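Local coordinates for hypothetical protein PA2218 (Pseudomonas aeruginosa, PDB 2HDW), which is uncharacterised but adopts an alpha/beta hydrolase fold and is probably a hydrolase, at residues K58-V71 with L81-G93. Sequence-based numbering, arbitrary orientation.
Sequences KTFPLSAKVEHRKV and LAADLYLPKNRGG
Asp84 OD1 takes hydrogen bonds from two donors of 58-71: His68 NE2 at 2.7 Å, nearly straight (167°), and Lys58 NZ at 2.9 Å, within a salt bridge. Both donors approach from the same face of the carboxylate, out of its plane, whereas OD1 lies almost in the imidazole plane. A CG anti to the backbone N (chi1 164°) lays His68 CD2 over one face of the Tyr86 ring, 3.5 Å from Tyr86 CE1; the ring planes meet obliquely, at 52°. At the far end of the Tyr86 ring, OH sits at the edge of the Phe60 ring, 3.7 Å from Phe60 CZ, while Val66 CG1 packs 3.6 Å from Tyr86 CB. Trp56 meets the His68 ring edge-to-face, and Lys70, whose CD runs beside Asp84, carries its amine to a salt bridge with Glu137.

On the other face of the sheet, Leu85 CD2 lies over the Arg69 guanidinium, 3.5 Å from Arg69 NH1. Where 81-93 leaves the strand, Arg91 NH1 reaches Glu67 OE2 in a salt bridge whose hydrogen bond is weak, and donates to Pro88 O at 2.7 Å, a shorter bond near the guanidinium plane that probably does more to orient the group.

The strand residues are set in register by an antiparallel hairpin (strand-segment axes 4.7 Å apart at closest approach), His68 opposite Tyr86 and Lys70 opposite Asp84 in non-hydrogen-bonded pairs. Strand 66-74 edges the alpha/beta hydrolase sheet; 80-88 also pairs with 126-130. With His68 NE2 as donor and Lys58 NZ alongside, buried Asp84 is probably ionised, tying the preceding loop to the hairpin through charge as well as packing.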
loop_
_atom_site.group_PDB
_atom_site.type_symbol
_atom_site.label_atom_id
_atom_site.label_comp_id
_atom_site.label_asym_id
_atom_site.label_seq_id
_atom_site.Cartn_x
_atom_site.Cartn_y
_atom_site.Cartn_z
ATOM N N LYS A 58 5.686 11.657 11.642
ATOM C CA LYS A 58 4.540 10.807 11.332
ATOM C C LYS A 58 3.251 11.617 11.488
ATOM O O LYS A 58 3.244 12.680 12.117
ATOM C CB LYS A 58 4.502 9.582 12.256
ATOM C CG LYS A 58 5.321 8.365 11.783
ATOM C CD LYS A 58 6.819 8.643 11.720
ATOM C CE LYS A 58 7.605 7.373 11.379
ATOM N NZ LYS A 58 9.047 7.653 11.092
ATOM N N THR A 59 2.167 11.105 10.914
ATOM C CA THR A 59 0.869 11.766 10.973
ATOM C C THR A 59 0.103 11.342 12.221
ATOM O O THR A 59 -1.082 11.639 12.363
ATOM C CB THR A 59 0.022 11.424 9.738
ATOM O OG1 THR A 59 -0.014 10.004 9.568
ATOM C CG2 THR A 59 0.605 12.072 8.490
ATOM N N PHE A 60 0.793 10.641 13.116
ATOM C CA PHE A 60 0.208 10.162 14.361
ATOM C C PHE A 60 1.317 10.191 15.408
ATOM O O PHE A 60 2.499 10.132 15.068
ATOM C CB PHE A 60 -0.314 8.737 14.169
ATOM C CG PHE A 60 0.711 7.798 13.610
ATOM C CD1 PHE A 60 1.587 7.123 14.450
ATOM C CD2 PHE A 60 0.844 7.642 12.232
ATOM C CE1 PHE A 60 2.587 6.307 13.927
ATOM C CE2 PHE A 60 1.840 6.832 11.700
ATOM C CZ PHE A 60 2.714 6.163 12.552
ATOM N N PRO A 61 0.954 10.271 16.698
ATOM C CA PRO A 61 1.968 10.313 17.758
ATOM C C PRO A 61 2.650 8.975 17.993
ATOM O O PRO A 61 2.054 7.917 17.790
ATOM C CB PRO A 61 1.171 10.753 18.993
ATOM C CG PRO A 61 -0.131 11.297 18.439
ATOM C CD PRO A 61 -0.394 10.391 17.272
ATOM N N LEU A 62 3.901 9.034 18.435
ATOM C CA LEU A 62 4.664 7.832 18.733
ATOM C C LEU A 62 4.066 7.193 19.987
ATOM O O LEU A 62 3.792 7.880 20.969
ATOM C CB LEU A 62 6.131 8.192 18.981
ATOM C CG LEU A 62 7.064 7.074 19.451
ATOM C CD1 LEU A 62 7.142 5.962 18.410
ATOM C CD2 LEU A 62 8.440 7.666 19.701
ATOM N N SER A 63 3.858 5.882 19.941
ATOM C CA SER A 63 3.287 5.151 21.067
ATOM C C SER A 63 4.335 4.755 22.099
ATOM O O SER A 63 5.401 4.239 21.758
ATOM C CB SER A 63 2.575 3.893 20.571
ATOM O OG SER A 63 2.179 3.089 21.668
ATOM N N ALA A 64 4.021 4.985 23.369
ATOM C CA ALA A 64 4.946 4.655 24.446
ATOM C C ALA A 64 5.035 3.150 24.663
ATOM O O ALA A 64 5.927 2.672 25.352
ATOM C CB ALA A 64 4.509 5.343 25.737
ATOM N N LYS A 65 4.107 2.403 24.074
ATOM C CA LYS A 65 4.093 0.957 24.227
ATOM C C LYS A 65 4.909 0.222 23.165
ATOM O O LYS A 65 4.952 -1.005 23.145
ATOM C CB LYS A 65 2.651 0.443 24.200
ATOM C CG LYS A 65 1.801 0.931 25.360
ATOM C CD LYS A 65 0.483 0.179 25.430
ATOM C CE LYS A 65 -0.301 0.550 26.684
ATOM N NZ LYS A 65 -1.546 -0.258 26.816
ATOM N N VAL A 66 5.571 0.965 22.289
ATOM C CA VAL A 66 6.346 0.329 21.237
ATOM C C VAL A 66 7.759 0.882 21.115
ATOM O O VAL A 66 8.035 2.003 21.533
ATOM C CB VAL A 66 5.634 0.487 19.871
ATOM C CG1 VAL A 66 6.412 -0.226 18.790
ATOM C CG2 VAL A 66 4.220 -0.069 19.959
ATOM N N GLU A 67 8.648 0.066 20.558
ATOM C CA GLU A 67 10.031 0.451 20.325
ATOM C C GLU A 67 10.115 0.686 18.827
ATOM O O GLU A 67 9.751 -0.186 18.038
ATOM C CB GLU A 67 10.985 -0.675 20.715
ATOM C CG GLU A 67 11.030 -0.985 22.196
ATOM C CD GLU A 67 11.955 -2.151 22.515
ATOM O OE1 GLU A 67 12.114 -2.468 23.712
ATOM O OE2 GLU A 67 12.519 -2.749 21.569
ATOM N N HIS A 68 10.597 1.858 18.435
ATOM C CA HIS A 68 10.687 2.193 17.025
ATOM C C HIS A 68 12.067 2.602 16.532
ATOM O O HIS A 68 12.844 3.225 17.258
ATOM C CB HIS A 68 9.699 3.315 16.696
ATOM C CG HIS A 68 9.978 3.988 15.389
ATOM N ND1 HIS A 68 10.977 4.925 15.236
ATOM C CD2 HIS A 68 9.442 3.802 14.159
ATOM C CE1 HIS A 68 11.046 5.288 13.967
ATOM N NE2 HIS A 68 10.126 4.620 13.292
ATOM N N ARG A 69 12.348 2.245 15.280
ATOM C CA ARG A 69 13.603 2.592 14.619
ATOM C C ARG A 69 13.423 2.412 13.109
ATOM O O ARG A 69 12.572 1.632 12.663
ATOM C CB ARG A 69 14.762 1.732 15.145
ATOM C CG ARG A 69 14.782 0.274 14.696
ATOM C CD ARG A 69 16.115 -0.358 15.098
ATOM N NE ARG A 69 16.468 -1.532 14.301
ATOM C CZ ARG A 69 16.048 -2.768 14.550
ATOM N NH1 ARG A 69 15.253 -3.005 15.588
ATOM N NH2 ARG A 69 16.428 -3.768 13.762
ATOM N N LYS A 70 14.206 3.143 12.321
ATOM C CA LYS A 70 14.100 3.063 10.865
ATOM C C LYS A 70 15.094 2.054 10.304
ATOM O O LYS A 70 16.199 1.903 10.818
ATOM C CB LYS A 70 14.344 4.444 10.245
ATOM C CG LYS A 70 13.724 5.590 11.050
ATOM C CD LYS A 70 12.643 6.365 10.298
ATOM C CE LYS A 70 13.216 7.223 9.193
ATOM N NZ LYS A 70 12.271 8.315 8.792
ATOM N N VAL A 71 14.692 1.348 9.255
ATOM C CA VAL A 71 15.565 0.360 8.641
ATOM C C VAL A 71 15.517 0.472 7.127
ATOM O O VAL A 71 14.685 1.194 6.574
ATOM C CB VAL A 71 15.162 -1.077 9.032
ATOM C CG1 VAL A 71 15.229 -1.244 10.542
ATOM C CG2 VAL A 71 13.751 -1.389 8.517
ATOM N N LEU A 81 14.949 0.066 -0.107
ATOM C CA LEU A 81 13.766 0.705 0.456
ATOM C C LEU A 81 13.959 1.147 1.901
ATOM O O LEU A 81 14.751 0.566 2.638
ATOM C CB LEU A 81 12.577 -0.256 0.384
ATOM C CG LEU A 81 12.312 -0.939 -0.959
ATOM C CD1 LEU A 81 11.155 -1.912 -0.812
ATOM C CD2 LEU A 81 12.003 0.104 -2.029
ATOM N N ALA A 82 13.230 2.187 2.294
ATOM C CA ALA A 82 13.283 2.698 3.658
ATOM C C ALA A 82 11.994 2.275 4.359
ATOM O O ALA A 82 10.937 2.188 3.732
ATOM C CB ALA A 82 13.407 4.224 3.654
ATOM N N ALA A 83 12.074 2.017 5.658
ATOM C CA ALA A 83 10.894 1.592 6.395
ATOM C C ALA A 83 10.987 1.872 7.888
ATOM O O ALA A 83 12.071 2.120 8.423
ATOM C CB ALA A 83 10.657 0.100 6.170
ATOM N N ASP A 84 9.831 1.838 8.546
ATOM C CA ASP A 84 9.745 2.039 9.986
ATOM C C ASP A 84 9.400 0.678 10.565
ATOM O O ASP A 84 8.458 0.024 10.115
ATOM C CB ASP A 84 8.635 3.034 10.348
ATOM C CG ASP A 84 9.005 4.474 10.038
ATOM O OD1 ASP A 84 10.012 4.962 10.600
ATOM O OD2 ASP A 84 8.285 5.122 9.242
ATOM N N LEU A 85 10.173 0.255 11.555
ATOM C CA LEU A 85 9.971 -1.023 12.217
ATOM C C LEU A 85 9.462 -0.773 13.634
ATOM O O LEU A 85 10.052 0.011 14.376
ATOM C CB LEU A 85 11.292 -1.784 12.274
ATOM C CG LEU A 85 11.343 -3.107 13.036
ATOM C CD1 LEU A 85 10.526 -4.168 12.306
ATOM C CD2 LEU A 85 12.790 -3.542 13.161
ATOM N N TYR A 86 8.370 -1.440 14.000
ATOM C CA TYR A 86 7.777 -1.295 15.329
ATOM C C TYR A 86 7.723 -2.648 16.026
ATOM O O TYR A 86 7.283 -3.636 15.435
ATOM C CB TYR A 86 6.351 -0.745 15.221
ATOM C CG TYR A 86 6.229 0.594 14.530
ATOM C CD1 TYR A 86 6.176 1.786 15.261
ATOM C CD2 TYR A 86 6.162 0.671 13.142
ATOM C CE1 TYR A 86 6.053 3.023 14.615
ATOM C CE2 TYR A 86 6.044 1.891 12.490
ATOM C CZ TYR A 86 5.988 3.063 13.226
ATOM O OH TYR A 86 5.873 4.262 12.555
ATOM N N LEU A 87 8.161 -2.691 17.281
ATOM C CA LEU A 87 8.142 -3.930 18.055
ATOM C C LEU A 87 7.525 -3.713 19.429
ATOM O O LEU A 87 7.641 -2.634 20.010
ATOM C CB LEU A 87 9.561 -4.483 18.253
ATOM C CG LEU A 87 10.433 -4.800 17.035
ATOM C CD1 LEU A 87 10.927 -3.503 16.407
ATOM C CD2 LEU A 87 11.618 -5.649 17.472
ATOM N N PRO A 88 6.850 -4.741 19.964
ATOM C CA PRO A 88 6.229 -4.640 21.288
ATOM C C PRO A 88 7.356 -4.576 22.324
ATOM O O PRO A 88 8.435 -5.117 22.089
ATOM C CB PRO A 88 5.431 -5.945 21.403
ATOM C CG PRO A 88 5.166 -6.334 19.970
ATOM C CD PRO A 88 6.469 -5.995 19.291
ATOM N N LYS A 89 7.115 -3.905 23.449
ATOM C CA LYS A 89 8.114 -3.804 24.516
ATOM C C LYS A 89 7.947 -4.958 25.510
ATOM O O LYS A 89 6.903 -5.615 25.531
ATOM C CB LYS A 89 7.968 -2.484 25.279
ATOM C CG LYS A 89 8.393 -1.231 24.523
ATOM C CD LYS A 89 8.278 -0.009 25.429
ATOM C CE LYS A 89 8.781 1.253 24.752
ATOM N NZ LYS A 89 10.226 1.155 24.424
ATOM N N ASN A 90 8.966 -5.189 26.337
ATOM C CA ASN A 90 8.917 -6.254 27.344
ATOM C C ASN A 90 8.437 -7.566 26.731
ATOM O O ASN A 90 7.437 -8.146 27.164
ATOM C CB ASN A 90 7.984 -5.845 28.488
ATOM C CG ASN A 90 8.468 -4.602 29.213
ATOM O OD1 ASN A 90 7.668 -3.789 29.677
ATOM N ND2 ASN A 90 9.784 -4.454 29.322
ATOM N N ARG A 91 9.171 -8.032 25.730
ATOM C CA ARG A 91 8.829 -9.259 25.030
ATOM C C ARG A 91 9.201 -10.524 25.803
ATOM O O ARG A 91 10.197 -10.561 26.530
ATOM C CB ARG A 91 9.509 -9.266 23.653
ATOM C CG ARG A 91 9.116 -8.094 22.762
ATOM C CD ARG A 91 9.830 -8.156 21.404
ATOM N NE ARG A 91 11.266 -7.918 21.522
ATOM C CZ ARG A 91 11.811 -6.730 21.771
ATOM N NH1 ARG A 91 11.039 -5.661 21.925
ATOM N NH2 ARG A 91 13.131 -6.612 21.879
ATOM N N GLY A 92 8.387 -11.559 25.629
ATOM C CA GLY A 92 8.631 -12.825 26.294
ATOM C C GLY A 92 9.760 -13.596 25.641
ATOM O O GLY A 92 10.564 -13.021 24.904
ATOM N N GLY A 93 9.810 -14.902 25.892
ATOM C CA GLY A 93 10.874 -15.726 25.344
ATOM C C GLY A 93 10.740 -16.230 23.916
ATOM O O GLY A 93 11.752 -16.484 23.263
#